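Local coordinates for adhesion and penetration protein autotransporter (Haemophilus influenzae, PDB 3SYJ), which promotes adherence to and invasion of host cells, drives bacterial aggregation through its self-associating passenger domain, and is probably a serine protease, at residues I351-I356 against S372-Q377; Q415-N420 against E434-D439; K443-E448 against D463-T468. All coordinates share one frame; numbering follows the deposited sequence.

Interaction 1. Residues I351-I356 against S372-Q377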
loop_
_atom_site.group_PDB
_atom_site.type_symbol
_atom_site.label_atom_id
_atom_site.label_comp_id
_atom_site.label_asym_id
_atom_site.label_seq_id
_atom_site.Cartn_x
_atom_site.Cartn_y
_atom_site.Cartn_z
ATOM N N ILE A 351 39.800 -41.897 40.600
ATOM C CA ILE A 351 40.158 -43.014 39.739
ATOM C C ILE A 351 39.545 -44.277 40.284
ATOM O O ILE A 351 39.723 -44.601 41.455
ATOM C CB ILE A 351 41.698 -43.214 39.623
ATOM C CG1 ILE A 351 42.341 -42.082 38.830
ATOM C CG2 ILE A 351 42.023 -44.542 38.958
ATOM C CD1 ILE A 351 42.693 -40.880 39.671
ATOM N N PHE A 352 38.816 -44.982 39.430
ATOM C CA PHE A 352 38.241 -46.263 39.808
ATOM C C PHE A 352 39.234 -47.405 39.526
ATOM O O PHE A 352 39.448 -47.802 38.373
ATOM C CB PHE A 352 36.903 -46.484 39.085
ATOM C CG PHE A 352 35.734 -45.771 39.727
ATOM C CD1 PHE A 352 35.711 -44.388 39.835
ATOM C CD2 PHE A 352 34.647 -46.490 40.209
ATOM C CE1 PHE A 352 34.628 -43.738 40.419
ATOM C CE2 PHE A 352 33.567 -45.844 40.796
ATOM C CZ PHE A 352 33.558 -44.466 40.903
ATOM N N ALA A 353 39.843 -47.923 40.589
ATOM C CA ALA A 353 40.763 -49.052 40.476
ATOM C C ALA A 353 40.013 -50.384 40.437
ATOM O O ALA A 353 40.569 -51.411 40.037
ATOM C CB ALA A 353 41.765 -49.034 41.614
ATOM N N SER A 354 38.750 -50.369 40.857
ATOM C CA SER A 354 37.905 -51.560 40.770
ATOM C C SER A 354 36.459 -51.145 40.589
ATOM O O SER A 354 36.115 -49.986 40.809
ATOM C CB SER A 354 38.025 -52.414 42.039
ATOM O OG SER A 354 37.297 -51.831 43.115
ATOM N N ASP A 355 35.611 -52.085 40.188
ATOM C CA ASP A 355 34.178 -51.836 40.206
ATOM C C ASP A 355 33.776 -51.372 41.594
ATOM O O ASP A 355 34.360 -51.791 42.597
ATOM C CB ASP A 355 33.401 -53.099 39.861
ATOM C CG ASP A 355 33.537 -53.483 38.418
ATOM O OD1 ASP A 355 34.052 -52.657 37.637
ATOM O OD2 ASP A 355 33.130 -54.607 38.065
ATOM N N ILE A 356 32.775 -50.502 41.645
ATOM C CA ILE A 356 32.261 -50.006 42.910
ATOM C C ILE A 356 30.746 -50.125 42.991
ATOM O O ILE A 356 30.017 -49.617 42.135
ATOM C CB ILE A 356 32.663 -48.545 43.149
ATOM C CG1 ILE A 356 34.180 -48.440 43.317
ATOM C CG2 ILE A 356 31.939 -47.990 44.377
ATOM C CD1 ILE A 356 34.687 -49.026 44.617
ATOM N N SER A 372 37.480 -41.353 36.285
ATOM C CA SER A 372 37.991 -42.219 35.242
ATOM C C SER A 372 38.282 -43.629 35.735
ATOM O O SER A 372 38.794 -43.811 36.841
ATOM C CB SER A 372 39.266 -41.595 34.662
ATOM O OG SER A 372 40.057 -42.573 34.002
ATOM N N PRO A 373 37.968 -44.632 34.906
ATOM C CA PRO A 373 38.339 -46.020 35.195
ATOM C C PRO A 373 39.777 -46.259 34.778
ATOM O O PRO A 373 40.207 -45.656 33.802
ATOM C CB PRO A 373 37.439 -46.832 34.253
ATOM C CG PRO A 373 36.756 -45.840 33.355
ATOM C CD PRO A 373 37.347 -44.492 33.580
ATOM N N ASN A 374 40.503 -47.124 35.474
ATOM C CA ASN A 374 41.786 -47.581 34.950
ATOM C C ASN A 374 41.554 -48.417 33.705
ATOM O O ASN A 374 42.368 -48.418 32.780
ATOM C CB ASN A 374 42.536 -48.413 35.982
ATOM C CG ASN A 374 43.187 -47.562 37.033
ATOM O OD1 ASN A 374 43.410 -46.363 36.824
ATOM N ND2 ASN A 374 43.501 -48.166 38.175
ATOM N N SER A 375 40.457 -49.130 33.699
ATOM C CA SER A 375 40.096 -49.985 32.620
ATOM C C SER A 375 38.681 -50.110 32.017
ATOM O O SER A 375 38.440 -49.668 30.945
ATOM C CB SER A 375 40.443 -51.394 32.985
ATOM O OG SER A 375 40.502 -52.143 31.839
ATOM N N ASN A 376 37.772 -50.726 32.748
ATOM C CA ASN A 376 36.369 -50.782 32.433
ATOM C C ASN A 376 35.559 -50.875 33.705
ATOM O O ASN A 376 34.500 -51.395 33.736
ATOM C CB ASN A 376 36.090 -51.945 31.509
ATOM C CG ASN A 376 36.416 -53.310 32.137
ATOM O OD1 ASN A 376 37.151 -53.436 33.136
ATOM N ND2 ASN A 376 35.871 -54.347 31.526
ATOM N N GLN A 377 36.126 -50.349 34.762
ATOM C CA GLN A 377 35.475 -50.335 36.065
ATOM C C GLN A 377 34.140 -49.598 35.992
ATOM O O GLN A 377 34.018 -48.587 35.294
ATOM C CB GLN A 377 36.389 -49.695 37.110
ATOM C CG GLN A 377 37.558 -50.574 37.542
ATOM C CD GLN A 377 38.702 -50.560 36.543
ATOM O OE1 GLN A 377 38.829 -49.637 35.745
ATOM N NE2 GLN A 377 39.539 -51.588 36.586
HETATM O O HOH W 1 42.668 -50.798 38.289
#

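Interaction 2. Residues Q415-N420 against E434-D439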
loop_
_atom_site.group_PDB
_atom_site.type_symbol
_atom_site.label_atom_id
_atom_site.label_comp_id
_atom_site.label_asym_id
_atom_site.label_seq_id
_atom_site.Cartn_x
_atom_site.Cartn_y
_atom_site.Cartn_z
ATOM N N GLN A 415 31.037 -39.411 29.464
ATOM C CA GLN A 415 32.049 -39.630 28.441
ATOM C C GLN A 415 32.735 -40.985 28.606
ATOM O O GLN A 415 33.938 -41.109 28.372
ATOM C CB GLN A 415 33.087 -38.504 28.508
ATOM C CG GLN A 415 33.612 -38.040 27.167
ATOM C CD GLN A 415 34.538 -36.842 27.302
ATOM O OE1 GLN A 415 34.432 -35.869 26.551
ATOM N NE2 GLN A 415 35.446 -36.904 28.271
ATOM N N ALA A 416 31.979 -41.999 29.011
ATOM C CA ALA A 416 32.540 -43.338 29.149
ATOM C C ALA A 416 32.633 -44.041 27.789
ATOM O O ALA A 416 32.204 -43.497 26.768
ATOM C CB ALA A 416 31.704 -44.156 30.122
ATOM N N LYS A 417 33.186 -45.250 27.776
ATOM C CA LYS A 417 33.416 -45.960 26.520
ATOM C C LYS A 417 32.507 -47.152 26.327
ATOM O O LYS A 417 32.288 -47.941 27.248
ATOM C CB LYS A 417 34.875 -46.424 26.400
ATOM C CG LYS A 417 35.831 -45.344 25.891
ATOM C CD LYS A 417 37.253 -45.873 25.695
ATOM C CE LYS A 417 37.323 -46.924 24.594
ATOM N NZ LYS A 417 38.735 -47.299 24.260
ATOM N N GLY A 418 32.002 -47.285 25.107
ATOM C CA GLY A 418 31.235 -48.448 24.721
ATOM C C GLY A 418 29.749 -48.331 24.991
ATOM O O GLY A 418 29.190 -47.235 25.060
ATOM N N GLU A 419 29.112 -49.483 25.142
ATOM C CA GLU A 419 27.679 -49.542 25.394
ATOM C C GLU A 419 27.420 -49.589 26.884
ATOM O O GLU A 419 27.615 -50.622 27.519
ATOM C CB GLU A 419 27.085 -50.788 24.743
ATOM C CG GLU A 419 25.695 -51.137 25.243
ATOM C CD GLU A 419 25.243 -52.514 24.791
ATOM O OE1 GLU A 419 26.036 -53.211 24.117
ATOM O OE2 GLU A 419 24.096 -52.901 25.111
ATOM N N ASN A 420 26.995 -48.467 27.454
ATOM C CA ASN A 420 26.599 -48.460 28.852
ATOM C C ASN A 420 25.239 -49.103 28.964
ATOM O O ASN A 420 24.298 -48.725 28.258
ATOM C CB ASN A 420 26.544 -47.046 29.414
ATOM C CG ASN A 420 25.958 -47.006 30.814
ATOM O OD1 ASN A 420 26.182 -47.911 31.623
ATOM N ND2 ASN A 420 25.204 -45.955 31.108
ATOM N N GLU A 434 28.148 -37.598 25.794
ATOM C CA GLU A 434 29.226 -37.776 24.829
ATOM C C GLU A 434 29.964 -39.105 25.014
ATOM O O GLU A 434 31.191 -39.122 25.089
ATOM C CB GLU A 434 30.219 -36.599 24.893
ATOM C CG GLU A 434 30.893 -36.309 23.548
ATOM C CD GLU A 434 31.960 -35.230 23.611
ATOM O OE1 GLU A 434 32.062 -34.529 24.638
ATOM O OE2 GLU A 434 32.704 -35.085 22.618
ATOM N N GLN A 435 29.228 -40.213 25.091
ATOM C CA GLN A 435 29.865 -41.527 25.154
ATOM C C GLN A 435 30.785 -41.679 23.967
ATOM O O GLN A 435 30.442 -41.254 22.863
ATOM C CB GLN A 435 28.845 -42.663 25.082
ATOM C CG GLN A 435 28.213 -43.037 26.384
ATOM C CD GLN A 435 29.104 -43.859 27.280
ATOM O OE1 GLN A 435 29.377 -45.034 27.030
ATOM N NE2 GLN A 435 29.533 -43.251 28.357
ATOM N N GLN A 436 31.933 -42.308 24.201
ATOM C CA GLN A 436 32.869 -42.661 23.139
ATOM C C GLN A 436 32.655 -44.103 22.702
ATOM O O GLN A 436 32.396 -44.975 23.530
ATOM C CB GLN A 436 34.305 -42.539 23.636
ATOM C CG GLN A 436 34.577 -41.383 24.573
ATOM C CD GLN A 436 34.708 -40.062 23.850
ATOM O OE1 GLN A 436 33.724 -39.507 23.359
ATOM N NE2 GLN A 436 35.929 -39.539 23.795
ATOM N N ALA A 437 32.794 -44.359 21.406
ATOM C CA ALA A 437 32.757 -45.723 20.886
ATOM C C ALA A 437 33.871 -46.552 21.516
ATOM O O ALA A 437 34.929 -46.026 21.836
ATOM C CB ALA A 437 32.901 -45.715 19.373
ATOM N N ASP A 438 33.629 -47.841 21.716
ATOM C CA ASP A 438 34.695 -48.718 22.172
ATOM C C ASP A 438 35.468 -49.211 20.950
ATOM O O ASP A 438 35.195 -48.779 19.831
ATOM C CB ASP A 438 34.167 -49.862 23.052
ATOM C CG ASP A 438 33.237 -50.821 22.310
ATOM O OD1 ASP A 438 33.000 -50.660 21.091
ATOM O OD2 ASP A 438 32.742 -51.757 22.970
ATOM N N ASP A 439 36.444 -50.090 21.156
ATOM C CA ASP A 439 37.279 -50.549 20.044
ATOM C C ASP A 439 36.432 -51.255 18.986
ATOM O O ASP A 439 36.715 -51.170 17.790
ATOM C CB ASP A 439 38.410 -51.467 20.532
ATOM C CG ASP A 439 39.453 -50.727 21.372
ATOM O OD1 ASP A 439 39.557 -49.484 21.260
ATOM O OD2 ASP A 439 40.176 -51.390 22.147
HETATM O O HOH W 2 37.669 -50.538 23.832
HETATM O O HOH W 3 38.379 -47.030 21.338
HETATM O O HOH W 4 30.455 -51.860 24.765
#

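Interaction 3. Residues K443-E448 against D463-T468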
loop_
_atom_site.group_PDB
_atom_site.type_symbol
_atom_site.label_atom_id
_atom_site.label_comp_id
_atom_site.label_asym_id
_atom_site.label_seq_id
_atom_site.Cartn_x
_atom_site.Cartn_y
_atom_site.Cartn_z
ATOM N N LYS A 443 28.622 -47.838 20.941
ATOM C CA LYS A 443 28.493 -46.535 21.593
ATOM C C LYS A 443 27.054 -46.305 22.060
ATOM O O LYS A 443 26.130 -46.264 21.245
ATOM C CB LYS A 443 28.901 -45.422 20.628
ATOM C CG LYS A 443 28.937 -44.028 21.250
ATOM C CD LYS A 443 29.472 -42.997 20.260
ATOM C CE LYS A 443 28.543 -42.854 19.067
ATOM N NZ LYS A 443 28.917 -41.707 18.204
ATOM N N GLN A 444 26.870 -46.165 23.370
ATOM C CA GLN A 444 25.549 -45.894 23.949
ATOM C C GLN A 444 25.701 -45.260 25.322
ATOM O O GLN A 444 26.350 -45.828 26.206
ATOM C CB GLN A 444 24.719 -47.174 24.049
ATOM C CG GLN A 444 23.409 -47.015 24.819
ATOM C CD GLN A 444 22.609 -48.305 24.881
ATOM O OE1 GLN A 444 22.663 -49.041 25.870
ATOM N NE2 GLN A 444 21.881 -48.597 23.816
ATOM N N ALA A 445 25.118 -44.078 25.498
ATOM C CA ALA A 445 25.243 -43.354 26.762
ATOM C C ALA A 445 24.468 -44.020 27.891
ATOM O O ALA A 445 24.984 -44.183 28.991
ATOM C CB ALA A 445 24.806 -41.916 26.589
ATOM N N PHE A 446 23.225 -44.400 27.605
ATOM C CA PHE A 446 22.365 -45.087 28.569
ATOM C C PHE A 446 21.351 -45.955 27.829
ATOM O O PHE A 446 20.987 -45.664 26.692
ATOM C CB PHE A 446 21.642 -44.083 29.475
ATOM C CG PHE A 446 22.568 -43.208 30.281
ATOM C CD1 PHE A 446 23.118 -43.664 31.473
ATOM C CD2 PHE A 446 22.885 -41.931 29.847
ATOM C CE1 PHE A 446 23.970 -42.859 32.218
ATOM C CE2 PHE A 446 23.740 -41.126 30.574
ATOM C CZ PHE A 446 24.283 -41.588 31.765
ATOM N N SER A 447 20.896 -47.025 28.465
ATOM C CA SER A 447 19.892 -47.878 27.842
ATOM C C SER A 447 18.518 -47.220 27.903
ATOM O O SER A 447 17.579 -47.667 27.253
ATOM C CB SER A 447 19.839 -49.231 28.535
ATOM O OG SER A 447 19.482 -49.060 29.891
ATOM N N GLU A 448 18.408 -46.153 28.686
ATOM C CA GLU A 448 17.138 -45.468 28.887
ATOM C C GLU A 448 17.409 -44.150 29.608
ATOM O O GLU A 448 18.215 -44.100 30.540
ATOM C CB GLU A 448 16.200 -46.354 29.708
ATOM C CG GLU A 448 14.763 -45.882 29.787
ATOM C CD GLU A 448 13.851 -46.899 30.469
ATOM O OE1 GLU A 448 14.164 -47.323 31.607
ATOM O OE2 GLU A 448 12.819 -47.271 29.866
ATOM N N ASP A 463 26.182 -37.734 18.053
ATOM C CA ASP A 463 25.072 -38.487 17.488
ATOM C C ASP A 463 25.038 -39.904 18.048
ATOM O O ASP A 463 25.998 -40.365 18.671
ATOM C CB ASP A 463 25.151 -38.535 15.964
ATOM C CG ASP A 463 25.157 -37.158 15.338
ATOM O OD1 ASP A 463 24.328 -36.312 15.732
ATOM O OD2 ASP A 463 25.992 -36.915 14.443
ATOM N N LYS A 464 23.912 -40.575 17.833
ATOM C CA LYS A 464 23.746 -41.967 18.203
ATOM C C LYS A 464 24.168 -42.252 19.635
ATOM O O LYS A 464 24.977 -43.139 19.877
ATOM C CB LYS A 464 24.544 -42.848 17.248
ATOM C CG LYS A 464 24.197 -42.622 15.804
ATOM C CD LYS A 464 24.548 -43.842 14.983
ATOM C CE LYS A 464 23.652 -43.951 13.759
ATOM N NZ LYS A 464 23.349 -45.381 13.431
ATOM N N GLN A 465 23.606 -41.509 20.583
ATOM C CA GLN A 465 23.976 -41.648 21.990
ATOM C C GLN A 465 22.996 -42.524 22.745
ATOM O O GLN A 465 23.307 -43.056 23.816
ATOM C CB GLN A 465 24.055 -40.274 22.659
ATOM C CG GLN A 465 25.257 -39.460 22.238
ATOM C CD GLN A 465 26.545 -39.999 22.821
ATOM O OE1 GLN A 465 27.533 -40.225 22.105
ATOM N NE2 GLN A 465 26.546 -40.216 24.129
ATOM N N PHE A 466 21.803 -42.657 22.185
ATOM C CA PHE A 466 20.753 -43.431 22.812
ATOM C C PHE A 466 19.677 -43.736 21.792
ATOM O O PHE A 466 19.596 -43.100 20.745
ATOM C CB PHE A 466 20.130 -42.656 23.975
ATOM C CG PHE A 466 19.487 -41.367 23.556
ATOM C CD1 PHE A 466 18.145 -41.326 23.195
ATOM C CD2 PHE A 466 20.222 -40.196 23.505
ATOM C CE1 PHE A 466 17.546 -40.137 22.799
ATOM C CE2 PHE A 466 19.632 -39.009 23.108
ATOM C CZ PHE A 466 18.288 -38.982 22.760
ATOM N N ASP A 467 18.844 -44.710 22.127
ATOM C CA ASP A 467 17.719 -45.111 21.305
ATOM C C ASP A 467 16.562 -44.157 21.624
ATOM O O ASP A 467 16.124 -44.070 22.763
ATOM C CB ASP A 467 17.375 -46.572 21.635
ATOM C CG ASP A 467 16.187 -47.110 20.847
ATOM O OD1 ASP A 467 15.565 -46.351 20.062
ATOM O OD2 ASP A 467 15.879 -48.311 21.024
ATOM N N THR A 468 16.082 -43.424 20.627
ATOM C CA THR A 468 15.083 -42.394 20.890
ATOM C C THR A 468 13.763 -42.971 21.394
ATOM O O THR A 468 12.941 -42.252 21.947
ATOM C CB THR A 468 14.827 -41.491 19.673
ATOM O OG1 THR A 468 14.287 -42.266 18.603
ATOM C CG2 THR A 468 16.122 -40.813 19.221
HETATM O O HOH W 5 25.527 -45.632 18.456
HETATM O O HOH W 6 19.280 -46.101 24.564
#

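Interaction 1. Residues I351-I356 against S372-Q377
Phe352 uses both of its backbone polar groups on 372-377: Phe352 N donates to Ser372 O at 2.8 Å, and Phe352 O accepts from Asn374 N at 3.2 Å. In this parallel register Phe352 sits beside Pro373, one step after Ile351 beside Ser372. Ile351 CA also turns its hydrogen to Ser372 O at 3.3 Å, and the same oxygen lies at the edge of the Phe352 ring. Beyond the strand ends Gln377 packs against 352-354: bent at chi2 (79°), its chain lays CG against Ser354 C at 3.3 Å, while Gln377 CB touches Phe352 CB at 3.8 Å. Gln377 OE1 accepts Ser375 N at 2.7 Å, in the amide plane on a lone pair, a bond within 372-377 that helps fix the rotation of the amide. The Asn374 side chain crosses Ile351 at about a right angle, Asn374 OD1 lying 3.1 Å from Ile351 CG2, and a water joins Asn374 ND2 to Ala353 O. Asp355 OD1 comes within 3.1 Å of Gln377 CA and also accepts the backbone N-H of Thr378. Farther out, Ile351 and Ala353 pair with the neighbouring strand 279-285, through Tyr280 and Ile282, Ser354 OG bonds to Gly284 N, and the buried Phe352 ring packs on Ile282 and Val396. Parallel strands paired from one coil to the next are characteristic of the right-handed beta-helix of autotransporter passenger domains.

Interaction 2. Residues Q415-N420 against E434-D439
Ala416 O receives Gln436 N at 2.8 Å, and Gly418 N gives to Gln436 O at 2.8 Å. Together they grip the backbone of Gln436 from both sides of Lys417, whose CA adds a C-H...O contact to Gln436 O at 3.3 Å. On the exposed side Lys417 bends at chi3 (65°) and sends NZ toward Asp439; the salt bridge from Lys417 NZ to Asp439 OD1 is long, 3.8 Å, but a water held by both atoms closes the gap. A second water links Glu419 N to Asp438 OD2, a carboxylate oxygen that also accepts Asn442 ND2. These loops follow strands 411-414 and 430-433, neighbouring parallel strands of the passenger beta-helix, and the bridge of Lys417 to Gln436 carries their pairing a little beyond the strand ends. At the phi of 89° and psi of -155° found at Gly418 a beta carbon would press on the carbonyl oxygen of Lys417; Gly418 CA packs on Asp438 CB at 3.7 Å. The Gln415 and Glu434 side chains run alongside each other in the same direction, with Gln415 CG 3.4 Å from Glu434 O. Lys417 CG meets Gln436 CB at 3.9 Å, the two chains slanting across each other. On the buried side the bent Gln435 chain folds back against the backbone of Ala416, and Asn420 OD1 accepts Gly398 N, outside the two segments.

Interaction 3. Residues K443-E448 against D463-T468
Ala445 and Gln465 make the tight part of this contact. Ala445 N donates to Gln465 O at 2.7 Å, and Ala445 CB, directed at the other segment, rests on the same Gln465 O at 3.4 Å. Gln465 is bent at chi2 (-72°), which folds its buried chain back toward Ala445 and Leu433; Ala445, Phe446 and Phe466 also pack on that leucine. The backbones pair directly through this one hydrogen bond between Ala445 and Gln465, the touching parts 443-446 and 463-466 running about 45° apart. They belong to loops leaving strands 430-433 and 455-460, neighbouring parallel strands of the passenger beta-helix, before the chain enters strands 449-452 and 471-473 of the next face. Away from the alanine, water takes over the joining. One water donates to both Lys443 O and Lys464 O; another accepts from Asp467 N and donates to Phe446 O, 2.8 Å from each. The Lys443 chain, bent near its end, slants across Gln465 and puts CE 3.7 Å from Lys464 O. Lys443 NZ makes a weak hydrogen bond to Asp463 O at 3.2 Å, its stronger partner being the carboxylate of Asp462 in a salt bridge. Phe466 touches only lightly, its CB 4.1 Å from Phe446 O, while its ring meets that of Phe471, planes at about 35°.

In the fold
The three contacts follow one another along the chain, each joining successive coils of the passenger beta-helix where strands give way to loops, on the same side of the chain's centre. Interactions 2 and 3 are immediate neighbours, centres 10 Å apart, and share a polar seam: Asn420 ND2 probably bonds to Ala445 O at 2.8 Å and Asn420 N to Gln444 O at 3.0 Å, tying 415-420 to 443-448. Interaction 1 stands apart: its centre is 14 Å from that of interaction 2, nearest atoms about 6 Å, and 22 Å from that of interaction 3. All three lie away from Ser218, the active-site serine inferred by similarity to related proteases.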